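Local atomic coordinates of afamin (Homo sapiens, PDB entry 6FAK), a protein that carries hydrophobic molecules in body fluids, binding vitamin E and keeping lipidated Wnt proteins soluble and active. Residues Y410-T415 against E544-F549; A553-K558 against E572-G577. All blocks are in the same frame, centred on the assembly; numbering follows the deposited sequence.

Interaction 1: Y410-T415 against E544-F549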
loop_
_atom_site.group_PDB
_atom_site.type_symbol
_atom_site.label_atom_id
_atom_site.label_comp_id
_atom_site.label_asym_id
_atom_site.label_seq_id
_atom_site.Cartn_x
_atom_site.Cartn_y
_atom_site.Cartn_z
ATOM N N TYR A 410 17.956 7.837 -4.183
ATOM C CA TYR A 410 16.499 8.027 -4.207
ATOM C C TYR A 410 15.993 9.148 -3.286
ATOM O O TYR A 410 15.081 9.910 -3.655
ATOM C CB TYR A 410 15.736 6.720 -3.939
ATOM C CG TYR A 410 15.728 5.802 -5.162
ATOM C CD1 TYR A 410 15.365 6.292 -6.417
ATOM C CD2 TYR A 410 16.047 4.458 -5.073
ATOM C CE1 TYR A 410 15.350 5.481 -7.542
ATOM C CE2 TYR A 410 16.052 3.640 -6.212
ATOM C CZ TYR A 410 15.716 4.177 -7.437
ATOM O OH TYR A 410 15.665 3.423 -8.577
ATOM N N LEU A 411 16.585 9.219 -2.112
ATOM C CA LEU A 411 16.277 10.268 -1.156
ATOM C C LEU A 411 16.630 11.628 -1.716
ATOM O O LEU A 411 15.859 12.569 -1.581
ATOM C CB LEU A 411 16.983 9.985 0.193
ATOM C CG LEU A 411 16.422 8.796 0.955
ATOM C CD1 LEU A 411 17.295 8.611 2.185
ATOM C CD2 LEU A 411 14.980 8.985 1.405
ATOM N N ILE A 412 17.789 11.760 -2.340
ATOM C CA ILE A 412 18.160 13.024 -3.001
ATOM C C ILE A 412 17.128 13.409 -4.110
ATOM O O ILE A 412 16.572 14.529 -4.124
ATOM C CB ILE A 412 19.617 12.963 -3.596
ATOM C CG1 ILE A 412 20.649 12.908 -2.459
ATOM C CG2 ILE A 412 19.875 14.198 -4.469
ATOM C CD1 ILE A 412 22.085 12.598 -2.878
ATOM N N ARG A 413 16.848 12.466 -4.991
ATOM C CA ARG A 413 15.945 12.691 -6.135
ATOM C C ARG A 413 14.538 13.017 -5.679
ATOM O O ARG A 413 13.969 13.985 -6.161
ATOM C CB ARG A 413 15.919 11.483 -7.083
ATOM C CG ARG A 413 17.053 11.541 -8.115
ATOM C CD ARG A 413 16.728 12.486 -9.305
ATOM N NE ARG A 413 17.312 13.828 -9.133
ATOM C CZ ARG A 413 16.824 14.970 -9.628
ATOM N NH1 ARG A 413 15.718 14.974 -10.380
ATOM N NH2 ARG A 413 17.443 16.105 -9.385
ATOM N N LEU A 414 14.002 12.222 -4.760
ATOM C CA LEU A 414 12.670 12.428 -4.268
ATOM C C LEU A 414 12.526 13.799 -3.584
ATOM O O LEU A 414 11.505 14.476 -3.733
ATOM C CB LEU A 414 12.234 11.329 -3.291
ATOM C CG LEU A 414 11.825 9.945 -3.817
ATOM C CD1 LEU A 414 11.896 8.909 -2.665
ATOM C CD2 LEU A 414 10.404 10.028 -4.353
ATOM N N THR A 415 13.510 14.151 -2.755
ATOM C CA THR A 415 13.481 15.437 -2.027
ATOM C C THR A 415 13.569 16.629 -3.006
ATOM O O THR A 415 12.868 17.612 -2.838
ATOM C CB THR A 415 14.564 15.489 -0.932
ATOM O OG1 THR A 415 14.405 14.363 -0.051
ATOM C CG2 THR A 415 14.437 16.699 -0.120
ATOM N N GLU A 544 27.016 17.195 -6.086
ATOM C CA GLU A 544 27.479 17.975 -4.948
ATOM C C GLU A 544 26.861 17.542 -3.615
ATOM O O GLU A 544 27.553 17.522 -2.591
ATOM C CB GLU A 544 27.230 19.472 -5.177
ATOM C CG GLU A 544 28.098 20.086 -6.278
ATOM C CD GLU A 544 27.619 21.439 -6.804
ATOM O OE1 GLU A 544 26.435 21.810 -6.693
ATOM O OE2 GLU A 544 28.458 22.130 -7.408
ATOM N N LEU A 545 25.551 17.243 -3.622
ATOM C CA LEU A 545 24.878 16.768 -2.416
ATOM C C LEU A 545 25.396 15.390 -1.989
ATOM O O LEU A 545 25.618 15.168 -0.827
ATOM C CB LEU A 545 23.346 16.717 -2.605
ATOM C CG LEU A 545 22.731 18.111 -2.719
ATOM C CD1 LEU A 545 21.355 18.035 -3.358
ATOM C CD2 LEU A 545 22.635 18.795 -1.390
ATOM N N GLN A 546 25.567 14.489 -2.933
ATOM C CA GLN A 546 26.117 13.160 -2.667
ATOM C C GLN A 546 27.555 13.297 -2.083
ATOM O O GLN A 546 27.920 12.624 -1.094
ATOM C CB GLN A 546 26.124 12.356 -3.950
ATOM C CG GLN A 546 26.732 10.970 -3.868
ATOM C CD GLN A 546 25.907 9.997 -3.023
ATOM O OE1 GLN A 546 24.659 9.955 -3.104
ATOM N NE2 GLN A 546 26.602 9.161 -2.255
ATOM N N SER A 547 28.344 14.198 -2.659
ATOM C CA SER A 547 29.696 14.417 -2.163
ATOM C C SER A 547 29.722 14.935 -0.727
ATOM O O SER A 547 30.464 14.414 0.110
ATOM C CB SER A 547 30.447 15.359 -3.081
ATOM O OG SER A 547 30.667 14.771 -4.372
ATOM N N LEU A 548 28.899 15.932 -0.435
ATOM C CA LEU A 548 28.814 16.467 0.888
ATOM C C LEU A 548 28.343 15.444 1.909
ATOM O O LEU A 548 28.845 15.372 3.030
ATOM C CB LEU A 548 27.931 17.704 0.896
ATOM C CG LEU A 548 27.764 18.493 2.193
ATOM C CD1 LEU A 548 29.118 18.969 2.710
ATOM C CD2 LEU A 548 26.839 19.667 1.910
ATOM N N PHE A 549 27.322 14.690 1.533
ATOM C CA PHE A 549 26.823 13.622 2.379
ATOM C C PHE A 549 27.907 12.582 2.684
ATOM O O PHE A 549 28.013 12.134 3.835
ATOM C CB PHE A 549 25.633 12.942 1.714
ATOM C CG PHE A 549 25.111 11.797 2.500
ATOM C CD1 PHE A 549 24.465 12.019 3.705
ATOM C CD2 PHE A 549 25.294 10.507 2.061
ATOM C CE1 PHE A 549 23.965 10.967 4.465
ATOM C CE2 PHE A 549 24.774 9.443 2.804
ATOM C CZ PHE A 549 24.123 9.685 4.011
#

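Interaction 2: A553-K558 against E572-G577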
loop_
_atom_site.group_PDB
_atom_site.type_symbol
_atom_site.label_atom_id
_atom_site.label_comp_id
_atom_site.label_asym_id
_atom_site.label_seq_id
_atom_site.Cartn_x
_atom_site.Cartn_y
_atom_site.Cartn_z
ATOM N N ALA A 553 29.494 11.421 6.222
ATOM C CA ALA A 553 29.507 9.976 6.525
ATOM C C ALA A 553 30.891 9.481 6.938
ATOM O O ALA A 553 31.025 8.718 7.908
ATOM C CB ALA A 553 29.018 9.148 5.349
ATOM N N ASN A 554 31.900 9.883 6.171
ATOM C CA ASN A 554 33.268 9.568 6.513
ATOM C C ASN A 554 33.633 10.127 7.901
ATOM O O ASN A 554 34.177 9.421 8.707
ATOM C CB ASN A 554 34.204 10.083 5.419
ATOM C CG ASN A 554 35.636 9.650 5.642
ATOM O OD1 ASN A 554 35.907 8.486 5.829
ATOM N ND2 ASN A 554 36.538 10.571 5.586
ATOM N N VAL A 555 33.271 11.367 8.197
ATOM C CA VAL A 555 33.558 11.985 9.504
ATOM C C VAL A 555 32.887 11.210 10.666
ATOM O O VAL A 555 33.538 10.905 11.667
ATOM C CB VAL A 555 33.205 13.468 9.507
ATOM C CG1 VAL A 555 33.210 14.044 10.898
ATOM C CG2 VAL A 555 34.190 14.252 8.610
ATOM N N VAL A 556 31.610 10.879 10.505
ATOM C CA VAL A 556 30.871 10.011 11.449
ATOM C C VAL A 556 31.561 8.680 11.726
ATOM O O VAL A 556 31.691 8.273 12.868
ATOM C CB VAL A 556 29.439 9.714 10.921
ATOM C CG1 VAL A 556 28.819 8.502 11.612
ATOM C CG2 VAL A 556 28.562 10.952 11.091
ATOM N N ASP A 557 31.981 8.008 10.675
ATOM C CA ASP A 557 32.655 6.731 10.813
ATOM C C ASP A 557 33.947 6.824 11.640
ATOM O O ASP A 557 34.257 5.915 12.427
ATOM C CB ASP A 557 32.991 6.169 9.422
ATOM C CG ASP A 557 33.683 4.814 9.490
ATOM O OD1 ASP A 557 33.209 3.969 10.265
ATOM O OD2 ASP A 557 34.696 4.595 8.786
ATOM N N LYS A 558 34.709 7.899 11.432
ATOM C CA LYS A 558 35.984 8.092 12.126
ATOM C C LYS A 558 35.715 8.420 13.571
ATOM O O LYS A 558 36.290 7.812 14.461
ATOM C CB LYS A 558 36.812 9.238 11.515
ATOM C CG LYS A 558 37.232 9.055 10.072
ATOM C CD LYS A 558 38.030 7.792 9.838
ATOM C CE LYS A 558 38.926 7.906 8.601
ATOM N NZ LYS A 558 38.195 7.607 7.334
ATOM N N GLU A 572 35.678 18.115 13.032
ATOM C CA GLU A 572 36.018 17.502 11.732
ATOM C C GLU A 572 34.923 17.525 10.661
ATOM O O GLU A 572 35.234 17.290 9.497
ATOM C CB GLU A 572 36.456 16.042 11.940
ATOM C CG GLU A 572 37.635 15.856 12.885
ATOM C CD GLU A 572 38.898 16.580 12.442
ATOM O OE1 GLU A 572 39.010 16.951 11.264
ATOM O OE2 GLU A 572 39.776 16.785 13.292
ATOM N N SER A 573 33.656 17.760 11.033
ATOM C CA SER A 573 32.582 17.713 10.034
ATOM C C SER A 573 32.671 18.896 9.070
ATOM O O SER A 573 33.238 19.926 9.398
ATOM C CB SER A 573 31.206 17.686 10.704
ATOM O OG SER A 573 30.944 18.921 11.313
ATOM N N PRO A 574 32.120 18.753 7.870
ATOM C CA PRO A 574 32.096 19.935 7.014
ATOM C C PRO A 574 31.127 20.988 7.545
ATOM O O PRO A 574 30.176 20.654 8.265
ATOM C CB PRO A 574 31.663 19.389 5.651
ATOM C CG PRO A 574 31.147 18.037 5.891
ATOM C CD PRO A 574 31.712 17.531 7.165
ATOM N N LYS A 575 31.403 22.253 7.246
ATOM C CA LYS A 575 30.495 23.331 7.613
ATOM C C LYS A 575 29.484 23.480 6.477
ATOM O O LYS A 575 29.843 23.364 5.300
ATOM C CB LYS A 575 31.255 24.635 7.931
ATOM C CG LYS A 575 31.416 25.643 6.800
ATOM C CD LYS A 575 32.048 26.930 7.327
ATOM C CE LYS A 575 31.807 28.105 6.394
ATOM N NZ LYS A 575 32.393 27.873 5.047
ATOM N N ILE A 576 28.223 23.699 6.832
ATOM C CA ILE A 576 27.175 23.932 5.830
ATOM C C ILE A 576 26.487 25.290 5.980
ATOM O O ILE A 576 25.520 25.577 5.276
ATOM C CB ILE A 576 26.156 22.776 5.809
ATOM C CG1 ILE A 576 25.633 22.473 7.209
ATOM C CG2 ILE A 576 26.819 21.550 5.210
ATOM C CD1 ILE A 576 24.534 21.440 7.261
ATOM N N GLY A 577 27.029 26.145 6.845
ATOM C CA GLY A 577 26.437 27.438 7.125
ATOM C C GLY A 577 27.041 28.535 6.274
ATOM O O GLY A 577 28.216 28.468 5.881
#

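Interaction 1: Y410-T415 against E544-F549
I412 meets L545 and Q546 where helices 376-417 and 542-560 of the third albumin domain meet. I412 and L545 have the nearest CA atoms, 7.7 Å apart; the contact is made by side chains, and no hydrogen bond crosses it. It buries 128 Å² in total, and I412 contributes over half of this. Its longer branch does most of the reaching: with CG1 anti to the carbonyl carbon (chi1 -68°) and chi2 extended, CD1 is carried outward to Q546. There the methyl lies 3.7 Å from Q546 OE1 and 4.0 Å from the backbone N of Q546, so it meets both the amide oxygen and the backbone of the same residue. The two side chains run at about a right angle to each other, the glutamine being bent at chi2. I412's shorter branch forms the apolar part of the interface, CG2 standing 4.3 Å from L545 CD1; this is loose van der Waals contact between branched aliphatic groups. One turn along the first helix, T415 OG1 donates to L411 O at 2.8 Å, with a C=O...donor angle of 153°. The buried hydroxyl is thereby satisfied within its own helix; T415 N reaches the same oxygen from the opposite face of the carbonyl plane at 3.1 Å, so L411 O takes two donors. Around this centre the same helix pair is joined again by a salt bridge from R413 to D542 and by the edge-to-face rings of F549 and Y408. Helix 521-536 covers both T415 and F549, while helix 423-440 packs against Y410, L414 and T415, placing the contact inside the domain's helical bundle.

Interaction 2: A553-K558 against E572-G577
V555 packs against the backbone of E572 and S573, at the point where helix 565-572 ends and the chain runs on as a loop. Helices 542-560 and 565-572 follow one another closely in the third albumin domain, and the C559-C568 disulfide ties the end of the first to the second, in the cysteine-linked helical pattern of the albumin family. S573 is the first residue to leave helical backbone angles, so V555 sits against the end of the helix. Contacts to main-chain atoms come first. V555 CG2 lies 3.3 Å from E572 O, and CG1, held anti to the backbone N (chi1 168°), stands 3.7 Å from S573 N; the two methyls straddle the E572-S573 peptide, CG2 at its carbonyl oxygen and CG1 at its nitrogen. No hydrogen bond crosses between the segments. The side-chain contacts are wider. V555 CG1 is 4.0 Å from E572 CB, whose chain then bends so that the carboxylate leads away from the valine. The same methyl meets S573 CB at 4.2 Å, and CG2 touches the proline ring at P574 CD, 4.4 Å away. F569, one turn before the helix end, rests on both V555 and V556. A glycine in place of V555 takes away both methyls and is likely to leave a gap against the E572-S573 peptide and beside F569, with the helix exit freer to shift. The hydrogen bonds lie beside the contact: S573 OG, just past the helix end, makes a weak bond back to F569 O, and within helix 542-560 K558 NZ donates to N554 OD1 at 2.9 Å, with a C=O...donor angle of 124° and the nitrogen tilted 23° from the amide plane.

Both contacts lie within the third albumin domain and share helix 542-560, which offers residues 544-549 to interaction 1 and residues 553-558 to interaction 2. Interaction 1 is complete in sequence before the first residue of interaction 2, and their centres are about 15 Å apart. They also touch directly: L548 CD2 is 3.8 Å from I576 CG2, and L548 CD1 is 3.9 Å from P574 CG. One helix therefore packs on 376-417 in a buried interface nearer its start and on the chain leaving helix 565-572 at the surface nearer its end. Neither belongs to the hydrophobic-ligand pocket, which is in the second domain.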